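Local atomic coordinates of antifreeze protein (Marinomonas primoryensis, PDB entry 4KDW), a protein that forms one of the tandem calcium-dependent, immunoglobulin-like extender domains of an ice-binding adhesin on the bacterial cell surface. Residues 66-70 with 71-75. Numbering follows the deposited sequence.
Sequences LEING and ETYTT. With CA (calcium ion), chain G.
I68 lies against the ring of Y73 on the face of a tight β-hairpin that L66, I68 and Y73 turn toward the rest of the sandwich, the two side chains crossing at about a right angle. The isoleucine offers CD1, 4.2 Å from Y73 CD2, while its branched CB lies equally near CD2 and CE2 of the ring. I68 CG1 and Y73 CG both lie anti to their own carbonyl carbon (chi1 -54° and -69°), which brings the δ-methyl of I68 to the CD2 side of the ring. L66 shares this face, its CB 4.4 Å from Y73 CB, and its carbonyl O lies at the edge of the ring. These apolar groups suit the inward side: L66 and I68 also pack on F98 of strand 97-105, and the tyrosine hydroxyl is hydrogen-bonded to D91 and to the backbone of A88.

Two pairs of backbone hydrogen bonds hold the register, L66 with Y73 and I68 with E71. The L66 N to Y73 O bond is 2.8 Å long, and E71 N to I68 O closes the type I' turn that runs from I68 to E71. N69 and G70 form the corner; both take positive phi, which asparagine tolerates and glycine adopts readily.

On the other face E67 and T72 make a non-hydrogen-bonded pair, both polar and solvent-facing. Here G70 O binds a calcium ion at 2.2 Å, and T72 OG1 and a calcium-bound water are hydrogen-bonded, 2.9 Å apart. In one of its two modelled conformers E67, extended from CG, brings its carboxylate near the ion, so its charge may complement the cation, though this is uncertain. The hairpin thus pairs a largely apolar inner face, fringed by E71 and the Y73 hydroxyl, with a hydrated calcium site at the turn.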
ATOM      1  N   LEU A  66       2.911  -4.489   1.015  1.00  6.31           N
ATOM      2  CA  LEU A  66       2.509  -4.638  -0.408  1.00  6.47           C
ATOM      3  C   LEU A  66       3.374  -5.647  -1.078  1.00  6.99           C
ATOM      4  O   LEU A  66       4.578  -5.432  -1.128  1.00  9.30           O
ATOM      5  CB  LEU A  66       2.637  -3.369  -1.161  1.00  7.61           C
ATOM      6  CG  LEU A  66       1.717  -2.161  -0.862  1.00  8.65           C
ATOM      7  CD1 LEU A  66       1.702  -1.604   0.576  1.00 10.71           C
ATOM      8  CD2 LEU A  66       1.978  -1.048  -1.864  1.00  9.83           C
ATOM      9  N   GLU A  67       2.853  -6.712  -1.667  1.00  6.64           N
ATOM     10  CA  GLU A  67       3.617  -7.627  -2.458  0.50  6.85           C
ATOM     11  C   GLU A  67       3.386  -7.280  -3.908  1.00  5.81           C
ATOM     12  O   GLU A  67       2.250  -7.354  -4.360  1.00  6.58           O
ATOM     13  CB  GLU A  67       3.227  -9.055  -2.121  0.50  8.61           C
ATOM     14  CG  GLU A  67       4.220  -9.992  -2.746  0.50 10.72           C
ATOM     15  CD  GLU A  67       3.850 -11.473  -2.738  0.50 14.22           C
ATOM     16  OE1 GLU A  67       3.847 -12.021  -1.614  0.50 18.75           O
ATOM     17  OE2 GLU A  67       3.555 -12.076  -3.837  0.50 17.93           O
ATOM     18  N   ILE A  68       4.439  -6.892  -4.625  1.00  5.01           N
ATOM     19  CA  ILE A  68       4.355  -6.418  -5.990  1.00  4.62           C
ATOM     20  C   ILE A  68       5.395  -7.162  -6.810  1.00  5.26           C
ATOM     21  O   ILE A  68       6.585  -7.055  -6.514  1.00  5.38           O
ATOM     22  CB  ILE A  68       4.576  -4.882  -6.077  1.00  5.23           C
ATOM     23  CG1 ILE A  68       3.611  -4.158  -5.152  1.00  5.88           C
ATOM     24  CG2 ILE A  68       4.402  -4.422  -7.496  1.00  5.22           C
ATOM     25  CD1 ILE A  68       3.842  -2.654  -5.052  1.00  6.97           C
ATOM     26  N   ASN A  69       4.942  -7.946  -7.810  1.00  5.02           N
ATOM     27  CA  ASN A  69       5.870  -8.745  -8.605  1.00  5.31           C
ATOM     28  C   ASN A  69       6.693  -9.639  -7.744  1.00  5.64           C
ATOM     29  O   ASN A  69       7.887  -9.888  -8.081  1.00  6.10           O
ATOM     30  CB  ASN A  69       6.761  -7.859  -9.465  1.00  5.53           C
ATOM     31  CG  ASN A  69       7.509  -8.643 -10.529  1.00  6.30           C
ATOM     32  OD1 ASN A  69       6.942  -9.580 -11.136  1.00  7.64           O
ATOM     33  ND2 ASN A  69       8.688  -8.203 -10.868  1.00  6.00           N
ATOM     34  N   GLY A  70       6.145 -10.156  -6.656  1.00  5.31           N
ATOM     35  CA  GLY A  70       6.859 -11.034  -5.778  1.00  6.44           C
ATOM     36  C   GLY A  70       7.693 -10.398  -4.713  1.00  7.11           C
ATOM     37  O   GLY A  70       8.188 -11.095  -3.814  1.00  8.84           O
ATOM     38  N   GLU A  71       7.926  -9.105  -4.792  1.00  5.55           N
ATOM     39  CA  GLU A  71       8.781  -8.358  -3.850  1.00  5.98           C
ATOM     40  C   GLU A  71       7.895  -7.753  -2.756  1.00  5.11           C
ATOM     41  O   GLU A  71       6.902  -7.116  -3.103  1.00  5.53           O
ATOM     42  CB  GLU A  71       9.555  -7.283  -4.574  1.00  5.56           C
ATOM     43  CG  GLU A  71      10.433  -6.437  -3.661  1.00  6.09           C
ATOM     44  CD  GLU A  71      11.534  -7.172  -2.936  1.00  6.51           C
ATOM     45  OE1 GLU A  71      11.790  -8.334  -3.156  1.00  7.67           O
ATOM     46  OE2 GLU A  71      12.188  -6.488  -2.076  1.00  7.78           O
ATOM     47  N   THR A  72       8.285  -7.927  -1.561  1.00  5.80           N
ATOM     48  CA  THR A  72       7.513  -7.331  -0.425  1.00  6.29           C
ATOM     49  C   THR A  72       8.052  -6.009  -0.115  1.00  5.90           C
ATOM     50  O   THR A  72       9.246  -5.863   0.232  1.00  6.34           O
ATOM     51  CB  THR A  72       7.529  -8.222   0.842  1.00  7.50           C
ATOM     52  OG1 THR A  72       7.128  -9.573   0.489  1.00 10.58           O
ATOM     53  CG2 THR A  72       6.536  -7.726   1.847  1.00  8.59           C
ATOM     54  N   TYR A  73       7.190  -5.012  -0.193  1.00  5.43           N
ATOM     55  CA  TYR A  73       7.478  -3.607   0.135  1.00  5.47           C
ATOM     56  C   TYR A  73       6.700  -3.251   1.358  1.00  5.92           C
ATOM     57  O   TYR A  73       5.539  -3.646   1.522  1.00  7.14           O
ATOM     58  CB  TYR A  73       7.026  -2.711  -1.052  1.00  5.79           C
ATOM     59  CG  TYR A  73       7.837  -2.881  -2.243  1.00  5.17           C
ATOM     60  CD1 TYR A  73       8.993  -2.146  -2.388  1.00  5.30           C
ATOM     61  CD2 TYR A  73       7.472  -3.680  -3.314  1.00  4.74           C
ATOM     62  CE1 TYR A  73       9.800  -2.225  -3.506  1.00  5.50           C
ATOM     63  CE2 TYR A  73       8.263  -3.783  -4.457  1.00  5.19           C
ATOM     64  CZ  TYR A  73       9.433  -3.051  -4.551  1.00  5.14           C
ATOM     65  OH  TYR A  73      10.152  -3.038  -5.712  1.00  6.43           O
ATOM     66  N   THR A  74       7.320  -2.549   2.293  1.00  6.01           N
ATOM     67  CA  THR A  74       6.721  -2.251   3.593  1.00  6.78           C
ATOM     68  C   THR A  74       6.919  -0.849   4.003  1.00  6.92           C
ATOM     69  O   THR A  74       8.023  -0.265   3.794  1.00  7.51           O
ATOM     70  CB  THR A  74       7.293  -3.165   4.681  1.00  7.79           C
ATOM     71  OG1 THR A  74       7.229  -4.517   4.246  1.00  8.35           O
ATOM     72  CG2 THR A  74       6.539  -3.044   5.992  1.00  9.33           C
ATOM     73  N   THR A  75       5.907  -0.250   4.582  1.00  6.03           N
ATOM     74  CA  THR A  75       6.009   1.062   5.265  1.00  6.63           C
ATOM     75  C   THR A  75       5.168   0.977   6.490  1.00  6.21           C
ATOM     76  O   THR A  75       4.742  -0.056   6.961  1.00  6.22           O
ATOM     77  CB  THR A  75       5.657   2.160   4.267  1.00  7.20           C
ATOM     78  OG1 THR A  75       6.033   3.441   4.882  1.00  7.65           O
ATOM     79  CG2 THR A  75       4.188   2.211   3.840  1.00  8.00           C
TER
HETATM   80 CA    CA G 206       7.903 -12.697  -2.352  0.50 12.67          CA
HETATM   81  O   HOH W   1       9.020 -11.129  -1.049  1.00 14.79           O
HETATM   82  O   HOH W   2       6.454 -13.579  -3.528  1.00 26.53           O
HETATM   83  O   HOH W   3      10.081 -13.792  -2.090  1.00 37.31           O